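Capsular polysaccharide export system protein KpsC (Thermosulfurimonas dismutans, PDB 6MGD) is a glycosyltransferase that adds Kdo in beta-2,7 linkage, probably while building the conserved glycolipid terminus of Gram-negative bacterial capsules. Local coordinates at residues A[7-12]-A[47-52]; A[111-116]-A[282-287]; A[153-158]-A[235-240]. One frame throughout, in Å; residues are numbered along the deposited sequence.

In the fold
From the N terminus, contact 1 closes first: 7-12 meets 47-52 after a loop that includes helix 11-20, strand 24-28 and helix 31-41, which draws the start of the chain into the mixed sheet. Contact 2 opens later, at 111-116, and closes only at 282-287. Within that long excursion the chain builds the parallel sheet, where contact 3 pairs 153-158 with 235-240. Contact 2 thus brings the chain back to the end of helix 105-112 before strand 298-300 joins the edge of the mixed sheet. None of the three cross. Contacts 1 and 3, with centres about 37 Å apart, mark the two lobes expected of a GT-B glycosyltransferase.

Contact 1: A[7-12]-A[47-52]; sequences YKFSLW and LVWGST
Y7 N donates to L47 O at 2.7 Å, a bent bond (137° at the hydrogen) that pairs the last residue of strand 4-7 with strand 44-49. Beyond it water takes over: water 1 joins Y7 O to W49 N, at 2.8 Å and 2.6 Å, where the two segments part. Water 2 bridges K8 O and T52 OG1. The T52 hydroxyl also donates to W49 O, in the carbonyl plane, and T52 N binds the same oxygen, so the type II' turn W49-T52 is gripped twice at its closure.

Apolar contacts flank this polar seam. With CG anti to the backbone N (chi1 -173°), the Y7 ring runs alongside V48, CD1 lying 3.7 Å from V48 CG2, while T52 CG2 meets the ring at its edge. F9 crosses W49 at about a right angle and sets CE1 3.6 Å from W49 CB; W49 N and water 1 lie in the plane of the F9 ring, at its edge.

Around this, helix 52-56 contributes E56 to both K8 NZ and Y7 OH, I17 of helix 11-20 packs on F9 and L47, and strand 64-71 continues the sheet beside V48.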
loop_
_atom_site.group_PDB
_atom_site.type_symbol
_atom_site.label_atom_id
_atom_site.label_comp_id
_atom_site.label_asym_id
_atom_site.label_seq_id
_atom_site.Cartn_x
_atom_site.Cartn_y
_atom_site.Cartn_z
ATOM N N TYR A 7 -11.264 -17.803 -1.522
ATOM C CA TYR A 7 -11.569 -18.098 -0.126
ATOM C C TYR A 7 -12.436 -16.979 0.435
ATOM O O TYR A 7 -11.942 -15.877 0.702
ATOM C CB TYR A 7 -10.286 -18.264 0.689
ATOM C CG TYR A 7 -10.512 -18.726 2.111
ATOM C CD1 TYR A 7 -10.422 -17.839 3.174
ATOM C CD2 TYR A 7 -10.814 -20.054 2.388
ATOM C CE1 TYR A 7 -10.624 -18.258 4.471
ATOM C CE2 TYR A 7 -11.020 -20.486 3.682
ATOM C CZ TYR A 7 -10.923 -19.584 4.721
ATOM O OH TYR A 7 -11.126 -20.007 6.017
ATOM N N LYS A 8 -13.728 -17.265 0.606
ATOM C CA LYS A 8 -14.667 -16.361 1.273
ATOM C C LYS A 8 -14.726 -15.002 0.580
ATOM O O LYS A 8 -14.650 -13.949 1.217
ATOM C CB LYS A 8 -14.317 -16.209 2.756
ATOM C CG LYS A 8 -14.417 -17.501 3.550
ATOM C CD LYS A 8 -13.969 -17.306 4.989
ATOM C CE LYS A 8 -14.088 -18.599 5.785
ATOM N NZ LYS A 8 -13.503 -18.461 7.147
ATOM N N PHE A 9 -14.860 -15.031 -0.741
ATOM C CA PHE A 9 -15.047 -13.829 -1.539
ATOM C C PHE A 9 -16.532 -13.583 -1.774
ATOM O O PHE A 9 -17.323 -14.521 -1.908
ATOM C CB PHE A 9 -14.337 -13.938 -2.892
ATOM C CG PHE A 9 -12.856 -13.678 -2.835
ATOM C CD1 PHE A 9 -12.179 -13.662 -1.626
ATOM C CD2 PHE A 9 -12.144 -13.435 -4.001
ATOM C CE1 PHE A 9 -10.819 -13.420 -1.582
ATOM C CE2 PHE A 9 -10.786 -13.191 -3.963
ATOM C CZ PHE A 9 -10.121 -13.184 -2.751
ATOM N N SER A 10 -16.904 -12.308 -1.826
ATOM C CA SER A 10 -18.249 -11.962 -2.252
ATOM C C SER A 10 -18.384 -12.153 -3.762
ATOM O O SER A 10 -17.401 -12.137 -4.508
ATOM C CB SER A 10 -18.588 -10.521 -1.866
ATOM O OG SER A 10 -17.732 -9.598 -2.514
ATOM N N LEU A 11 -19.630 -12.350 -4.203
ATOM C CA LEU A 11 -19.910 -12.540 -5.624
ATOM C C LEU A 11 -19.321 -11.410 -6.461
ATOM O O LEU A 11 -18.626 -11.653 -7.454
ATOM C CB LEU A 11 -21.421 -12.642 -5.850
ATOM C CG LEU A 11 -22.124 -13.928 -5.410
ATOM C CD1 LEU A 11 -23.617 -13.851 -5.700
ATOM C CD2 LEU A 11 -21.509 -15.128 -6.106
ATOM N N TRP A 12 -19.597 -10.165 -6.066
ATOM C CA TRP A 12 -19.029 -9.012 -6.759
ATOM C C TRP A 12 -17.507 -9.092 -6.815
ATOM O O TRP A 12 -16.903 -8.837 -7.864
ATOM C CB TRP A 12 -19.479 -7.723 -6.072
ATOM C CG TRP A 12 -18.860 -6.505 -6.656
ATOM C CD1 TRP A 12 -17.833 -5.778 -6.132
ATOM C CD2 TRP A 12 -19.215 -5.869 -7.890
ATOM N NE1 TRP A 12 -17.530 -4.724 -6.956
ATOM C CE2 TRP A 12 -18.363 -4.759 -8.045
ATOM C CE3 TRP A 12 -20.172 -6.128 -8.877
ATOM C CZ2 TRP A 12 -18.436 -3.909 -9.144
ATOM C CZ3 TRP A 12 -20.247 -5.278 -9.969
ATOM C CH2 TRP A 12 -19.381 -4.182 -10.093
ATOM N N LEU A 47 -7.076 -18.310 -3.457
ATOM C CA LEU A 47 -7.034 -16.853 -3.476
ATOM C C LEU A 47 -7.673 -16.334 -2.195
ATOM O O LEU A 47 -8.867 -16.547 -1.959
ATOM C CB LEU A 47 -7.753 -16.298 -4.706
ATOM C CG LEU A 47 -7.110 -16.626 -6.054
ATOM C CD1 LEU A 47 -7.927 -16.064 -7.211
ATOM C CD2 LEU A 47 -5.684 -16.101 -6.098
ATOM N N VAL A 48 -6.876 -15.671 -1.365
ATOM C CA VAL A 48 -7.354 -15.097 -0.115
ATOM C C VAL A 48 -7.125 -13.594 -0.165
ATOM O O VAL A 48 -6.242 -13.102 -0.876
ATOM C CB VAL A 48 -6.662 -15.733 1.116
ATOM C CG1 VAL A 48 -5.289 -15.123 1.347
ATOM C CG2 VAL A 48 -7.531 -15.596 2.355
ATOM N N TRP A 49 -7.939 -12.859 0.588
ATOM C CA TRP A 49 -7.909 -11.404 0.570
ATOM C C TRP A 49 -7.204 -10.882 1.815
ATOM O O TRP A 49 -7.669 -11.110 2.937
ATOM C CB TRP A 49 -9.320 -10.824 0.484
ATOM C CG TRP A 49 -9.309 -9.335 0.377
ATOM C CD1 TRP A 49 -9.442 -8.439 1.395
ATOM C CD2 TRP A 49 -9.131 -8.564 -0.816
ATOM N NE1 TRP A 49 -9.370 -7.156 0.910
ATOM C CE2 TRP A 49 -9.178 -7.205 -0.446
ATOM C CE3 TRP A 49 -8.943 -8.891 -2.163
ATOM C CZ2 TRP A 49 -9.045 -6.174 -1.373
ATOM C CZ3 TRP A 49 -8.809 -7.865 -3.080
ATOM C CH2 TRP A 49 -8.861 -6.524 -2.681
ATOM N N GLY A 50 -6.096 -10.177 1.608
ATOM C CA GLY A 50 -5.432 -9.505 2.711
ATOM C C GLY A 50 -4.972 -10.482 3.774
ATOM O O GLY A 50 -4.381 -11.527 3.483
ATOM N N SER A 51 -5.254 -10.142 5.028
ATOM C CA SER A 51 -4.850 -10.944 6.180
ATOM C C SER A 51 -6.000 -11.791 6.710
ATOM O O SER A 51 -6.153 -11.956 7.924
ATOM C CB SER A 51 -4.296 -10.042 7.277
ATOM O OG SER A 51 -3.205 -9.278 6.795
ATOM N N THR A 52 -6.819 -12.345 5.814
ATOM C CA THR A 52 -7.981 -13.115 6.248
ATOM C C THR A 52 -7.565 -14.357 7.025
ATOM O O THR A 52 -8.163 -14.682 8.059
ATOM C CB THR A 52 -8.839 -13.492 5.040
ATOM O OG1 THR A 52 -9.321 -12.300 4.407
ATOM C CG2 THR A 52 -10.022 -14.342 5.464
HETATM O O HOH W 1 -10.092 -13.948 1.496
HETATM O O HOH W 2 -11.956 -12.885 2.511
#

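Contact 2: A[111-116]-A[282-287]; sequences LARKFD and IKLSLQ
R113 and I282 meet in a surface contact of aliphatic and guanidinium packing, set where the loop after helix 105-112 passes the loop that leads into helix 286-296. R113 is the first residue to leave that earlier helix, with positive phi, and its side chain starts toward the other loop with CG between the backbone N and carbonyl carbon (chi1 60°). A bend at chi3 then brings the guanidinium over two hydrophobic branches: I282 CG2 and L284 CD2 lie against one of its faces, with I282 CG2 3.3 Å from R113 NH1 and L284 CD2 3.8 Å from R113 NH2. The L284 chain slides past the arginine in the opposite direction. One end of the contact is purely apolar, L111 CD1 crossing I282 at about a right angle, 3.9 Å from I282 CG1.

Polar links between the loops are indirect. Water 3 accepts from K283 N at 2.6 Å and donates to K283 O at 2.7 Å, but its bond from R113 NH1 is weak. The charge of R113 is met by E288, whose OE1 forms a salt bridge with NH2. The other oxygen of E288 accepts from S285 N, while S285 OG caps the start of the helix, so the residue that balances the arginine is also tied to the helix N-terminus. K283 points away from 111-116, and its NZ folds back to L284 O at 2.9 Å, above the carbonyl plane.

At the backbone of R113, the F115 ring lies with one face centred on R113 CA and packs against I109 of helix 105-112 and L296 of helix 286-296. L284 touches L110, and helix 117-132 receives L286 on I127 and R131 and Q287 on L120.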
loop_
_atom_site.group_PDB
_atom_site.type_symbol
_atom_site.label_atom_id
_atom_site.label_comp_id
_atom_site.label_asym_id
_atom_site.label_seq_id
_atom_site.Cartn_x
_atom_site.Cartn_y
_atom_site.Cartn_z
ATOM N N LEU A 111 14.821 -6.878 -2.798
ATOM C CA LEU A 111 16.102 -7.399 -2.328
ATOM C C LEU A 111 16.915 -7.980 -3.477
ATOM O O LEU A 111 18.107 -7.683 -3.616
ATOM C CB LEU A 111 15.875 -8.449 -1.237
ATOM C CG LEU A 111 17.058 -9.340 -0.840
ATOM C CD1 LEU A 111 18.267 -8.521 -0.410
ATOM C CD2 LEU A 111 16.642 -10.291 0.268
ATOM N N ALA A 112 16.291 -8.823 -4.305
ATOM C CA ALA A 112 16.985 -9.343 -5.480
ATOM C C ALA A 112 17.370 -8.220 -6.434
ATOM O O ALA A 112 18.406 -8.305 -7.104
ATOM C CB ALA A 112 16.115 -10.380 -6.192
ATOM N N ARG A 113 16.548 -7.168 -6.497
ATOM C CA ARG A 113 16.807 -5.911 -7.200
ATOM C C ARG A 113 17.502 -6.080 -8.548
ATOM O O ARG A 113 18.337 -5.253 -8.928
ATOM C CB ARG A 113 17.615 -4.960 -6.303
ATOM C CG ARG A 113 18.980 -5.470 -5.857
ATOM C CD ARG A 113 19.532 -4.664 -4.694
ATOM N NE ARG A 113 19.591 -3.236 -4.985
ATOM C CZ ARG A 113 20.385 -2.379 -4.353
ATOM N NH1 ARG A 113 21.200 -2.808 -3.398
ATOM N NH2 ARG A 113 20.373 -1.093 -4.680
ATOM N N LYS A 114 17.160 -7.133 -9.287
ATOM C CA LYS A 114 17.652 -7.281 -10.656
ATOM C C LYS A 114 16.861 -6.322 -11.535
ATOM O O LYS A 114 15.865 -6.692 -12.155
ATOM C CB LYS A 114 17.528 -8.724 -11.134
ATOM C CG LYS A 114 16.935 -9.678 -10.107
ATOM C CD LYS A 114 17.459 -11.103 -10.272
ATOM C CE LYS A 114 17.115 -11.690 -11.634
ATOM N NZ LYS A 114 18.204 -11.496 -12.634
ATOM N N PHE A 115 17.305 -5.066 -11.579
ATOM C CA PHE A 115 16.625 -4.006 -12.323
ATOM C C PHE A 115 17.550 -3.530 -13.438
ATOM O O PHE A 115 18.486 -2.763 -13.190
ATOM C CB PHE A 115 16.232 -2.855 -11.400
ATOM C CG PHE A 115 15.253 -3.242 -10.325
ATOM C CD1 PHE A 115 14.316 -4.240 -10.544
ATOM C CD2 PHE A 115 15.272 -2.608 -9.094
ATOM C CE1 PHE A 115 13.416 -4.596 -9.553
ATOM C CE2 PHE A 115 14.378 -2.957 -8.102
ATOM C CZ PHE A 115 13.448 -3.954 -8.330
ATOM N N ASP A 116 17.285 -3.974 -14.664
ATOM C CA ASP A 116 18.109 -3.576 -15.794
ATOM C C ASP A 116 17.848 -2.110 -16.145
ATOM O O ASP A 116 16.981 -1.445 -15.570
ATOM C CB ASP A 116 17.849 -4.489 -16.989
ATOM C CG ASP A 116 16.458 -4.319 -17.562
ATOM O OD1 ASP A 116 15.509 -4.109 -16.778
ATOM O OD2 ASP A 116 16.316 -4.390 -18.800
ATOM N N ILE A 282 18.787 -3.008 2.896
ATOM C CA ILE A 282 19.162 -2.480 1.590
ATOM C C ILE A 282 18.785 -1.009 1.495
ATOM O O ILE A 282 17.721 -0.587 1.969
ATOM C CB ILE A 282 18.493 -3.306 0.476
ATOM C CG1 ILE A 282 18.682 -4.804 0.742
ATOM C CG2 ILE A 282 19.053 -2.933 -0.887
ATOM C CD1 ILE A 282 20.137 -5.237 0.832
ATOM N N LYS A 283 19.669 -0.220 0.889
ATOM C CA LYS A 283 19.408 1.180 0.577
ATOM C C LYS A 283 19.026 1.281 -0.896
ATOM O O LYS A 283 19.819 0.922 -1.771
ATOM C CB LYS A 283 20.630 2.045 0.885
ATOM C CG LYS A 283 20.497 3.503 0.471
ATOM C CD LYS A 283 19.464 4.220 1.317
ATOM C CE LYS A 283 19.318 5.678 0.910
ATOM N NZ LYS A 283 18.857 5.824 -0.499
ATOM N N LEU A 284 17.813 1.758 -1.166
ATOM C CA LEU A 284 17.280 1.825 -2.518
ATOM C C LEU A 284 17.137 3.270 -2.978
ATOM O O LEU A 284 17.110 4.206 -2.174
ATOM C CB LEU A 284 15.920 1.124 -2.607
ATOM C CG LEU A 284 15.877 -0.397 -2.453
ATOM C CD1 LEU A 284 14.442 -0.889 -2.532
ATOM C CD2 LEU A 284 16.732 -1.069 -3.513
ATOM N N SER A 285 17.046 3.438 -4.293
ATOM C CA SER A 285 16.698 4.716 -4.891
ATOM C C SER A 285 15.205 4.743 -5.196
ATOM O O SER A 285 14.531 3.710 -5.219
ATOM C CB SER A 285 17.512 4.967 -6.163
ATOM O OG SER A 285 17.039 4.173 -7.237
ATOM N N LEU A 286 14.686 5.951 -5.429
ATOM C CA LEU A 286 13.259 6.091 -5.706
ATOM C C LEU A 286 12.850 5.311 -6.950
ATOM O O LEU A 286 11.729 4.793 -7.015
ATOM C CB LEU A 286 12.896 7.569 -5.856
ATOM C CG LEU A 286 11.403 7.885 -5.982
ATOM C CD1 LEU A 286 10.654 7.421 -4.745
ATOM C CD2 LEU A 286 11.176 9.370 -6.225
ATOM N N GLN A 287 13.744 5.204 -7.937
ATOM C CA GLN A 287 13.425 4.442 -9.140
ATOM C C GLN A 287 13.363 2.948 -8.851
ATOM O O GLN A 287 12.492 2.246 -9.378
ATOM C CB GLN A 287 14.452 4.737 -10.233
ATOM C CG GLN A 287 14.459 6.182 -10.695
ATOM C CD GLN A 287 15.666 6.510 -11.544
ATOM O OE1 GLN A 287 16.389 5.617 -11.988
ATOM N NE2 GLN A 287 15.898 7.798 -11.772
HETATM O O HOH W 3 21.566 -0.898 -0.697
#

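Contact 3: A[153-158]-A[235-240]; sequences KKIIVV and YADEVH
Strands 155-158 and 238-240 run parallel, 4.8 Å apart at closest approach and twisted by 32°, with V157 using both its N-H and its C=O: V157 N donates to E238 O and H240 N to V157 O. They are the two central strands of a Rossmann-like parallel sheet of order 3-2-1-4-5-6, where the chain switches from building on one side of 155-159 to the other; strand 193-197 flanks 155-159 on its far edge. At the entry to the pair I155 O accepts twice, from D237 N and from E238 N. There the carboxylate of D237 reaches back, its OD2 accepting an almost straight bond from I155 N at 2.9 Å through the anti lone pair. A side chain thus stands in for a strand partner at the start of the pairing.

On the sheet face of V157 and V239, the valines lie side by side. A chi1 of 63° turns V157 CG1 toward the neighbouring strand, 3.6 Å from V239 CG2 and 3.7 Å from A236 CB. The opposite face carries I156, E238 and H240. K154, before the start of strand 155-158, bends at chi3 and crosses obliquely to E238, its NZ forming a salt bridge with E238 OE2 at 3.2 Å from above the carboxylate plane. I156 lays CG2 over the face of the H240 imidazole, 3.8 Å from the centroid, a CH-pi contact. That ring is pinned at both nitrogens: ND1 is hydrogen-bonded to Y260 OH, and NE2 donates in the ring plane to E238 OE1, at 3.1 Å and 172°.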
loop_
_atom_site.group_PDB
_atom_site.type_symbol
_atom_site.label_atom_id
_atom_site.label_comp_id
_atom_site.label_asym_id
_atom_site.label_seq_id
_atom_site.Cartn_x
_atom_site.Cartn_y
_atom_site.Cartn_z
ATOM N N LYS A 153 7.894 28.201 11.424
ATOM C CA LYS A 153 8.103 26.840 11.888
ATOM C C LYS A 153 8.075 25.863 10.716
ATOM O O LYS A 153 7.516 26.138 9.651
ATOM C CB LYS A 153 7.033 26.455 12.910
ATOM C CG LYS A 153 6.807 27.496 13.991
ATOM C CD LYS A 153 5.471 27.290 14.685
ATOM C CE LYS A 153 5.124 28.477 15.568
ATOM N NZ LYS A 153 3.742 28.380 16.113
ATOM N N LYS A 154 8.691 24.702 10.928
ATOM C CA LYS A 154 8.675 23.655 9.915
ATOM C C LYS A 154 7.273 23.074 9.789
ATOM O O LYS A 154 6.634 22.737 10.789
ATOM C CB LYS A 154 9.680 22.558 10.268
ATOM C CG LYS A 154 9.778 21.455 9.226
ATOM C CD LYS A 154 11.093 20.697 9.332
ATOM C CE LYS A 154 11.186 19.900 10.620
ATOM N NZ LYS A 154 12.442 19.100 10.674
ATOM N N ILE A 155 6.790 22.969 8.555
ATOM C CA ILE A 155 5.450 22.463 8.279
ATOM C C ILE A 155 5.504 20.941 8.223
ATOM O O ILE A 155 6.184 20.367 7.364
ATOM C CB ILE A 155 4.892 23.044 6.969
ATOM C CG1 ILE A 155 4.913 24.574 7.007
ATOM C CG2 ILE A 155 3.471 22.552 6.728
ATOM C CD1 ILE A 155 4.009 25.172 8.064
ATOM N N ILE A 156 4.787 20.287 9.136
ATOM C CA ILE A 156 4.667 18.833 9.174
ATOM C C ILE A 156 3.202 18.465 8.951
ATOM O O ILE A 156 2.309 19.076 9.549
ATOM C CB ILE A 156 5.193 18.252 10.502
ATOM C CG1 ILE A 156 6.711 18.419 10.607
ATOM C CG2 ILE A 156 4.831 16.778 10.632
ATOM C CD1 ILE A 156 7.324 17.719 11.816
ATOM N N VAL A 157 2.958 17.482 8.080
ATOM C CA VAL A 157 1.618 16.984 7.788
ATOM C C VAL A 157 1.533 15.533 8.245
ATOM O O VAL A 157 2.476 14.755 8.063
ATOM C CB VAL A 157 1.265 17.106 6.288
ATOM C CG1 VAL A 157 2.189 16.250 5.434
ATOM C CG2 VAL A 157 -0.197 16.741 6.032
ATOM N N VAL A 158 0.405 15.179 8.854
ATOM C CA VAL A 158 0.167 13.826 9.349
ATOM C C VAL A 158 -1.174 13.335 8.819
ATOM O O VAL A 158 -2.225 13.845 9.228
ATOM C CB VAL A 158 0.204 13.774 10.887
ATOM C CG1 VAL A 158 -0.237 12.405 11.388
ATOM C CG2 VAL A 158 1.597 14.105 11.404
ATOM N N TYR A 235 2.451 21.843 0.096
ATOM C CA TYR A 235 2.650 22.894 1.086
ATOM C C TYR A 235 3.430 22.420 2.306
ATOM O O TYR A 235 3.760 23.244 3.165
ATOM C CB TYR A 235 1.297 23.459 1.533
ATOM C CG TYR A 235 0.493 24.089 0.418
ATOM C CD1 TYR A 235 -0.897 24.097 0.455
ATOM C CD2 TYR A 235 1.121 24.680 -0.672
ATOM C CE1 TYR A 235 -1.637 24.670 -0.563
ATOM C CE2 TYR A 235 0.391 25.257 -1.693
ATOM C CZ TYR A 235 -0.987 25.249 -1.634
ATOM O OH TYR A 235 -1.718 25.823 -2.649
ATOM N N ALA A 236 3.738 21.130 2.402
ATOM C CA ALA A 236 4.408 20.572 3.566
ATOM C C ALA A 236 5.914 20.487 3.345
ATOM O O ALA A 236 6.388 20.261 2.229
ATOM C CB ALA A 236 3.859 19.183 3.897
ATOM N N ASP A 237 6.663 20.677 4.435
ATOM C CA ASP A 237 8.104 20.457 4.410
ATOM C C ASP A 237 8.439 18.980 4.581
ATOM O O ASP A 237 9.316 18.457 3.884
ATOM C CB ASP A 237 8.782 21.284 5.504
ATOM C CG ASP A 237 8.689 22.776 5.251
ATOM O OD1 ASP A 237 9.026 23.212 4.130
ATOM O OD2 ASP A 237 8.273 23.512 6.172
ATOM N N GLU A 238 7.756 18.300 5.502
ATOM C CA GLU A 238 7.954 16.880 5.749
ATOM C C GLU A 238 6.603 16.221 5.994
ATOM O O GLU A 238 5.662 16.859 6.478
ATOM C CB GLU A 238 8.880 16.634 6.952
ATOM C CG GLU A 238 10.277 17.222 6.811
ATOM C CD GLU A 238 11.126 17.018 8.055
ATOM O OE1 GLU A 238 10.596 16.510 9.066
ATOM O OE2 GLU A 238 12.326 17.366 8.021
ATOM N N VAL A 239 6.516 14.934 5.660
ATOM C CA VAL A 239 5.304 14.140 5.848
ATOM C C VAL A 239 5.598 13.054 6.878
ATOM O O VAL A 239 6.524 12.255 6.698
ATOM C CB VAL A 239 4.821 13.524 4.525
ATOM C CG1 VAL A 239 3.478 12.835 4.718
ATOM C CG2 VAL A 239 4.733 14.586 3.446
ATOM N N HIS A 240 4.812 13.015 7.952
ATOM C CA HIS A 240 5.002 12.045 9.028
ATOM C C HIS A 240 3.793 11.121 9.087
ATOM O O HIS A 240 2.677 11.570 9.371
ATOM C CB HIS A 240 5.221 12.746 10.370
ATOM C CG HIS A 240 6.518 13.493 10.455
ATOM N ND1 HIS A 240 7.273 13.545 11.607
ATOM C CD2 HIS A 240 7.190 14.222 9.531
ATOM C CE1 HIS A 240 8.356 14.271 11.388
ATOM N NE2 HIS A 240 8.330 14.692 10.137
#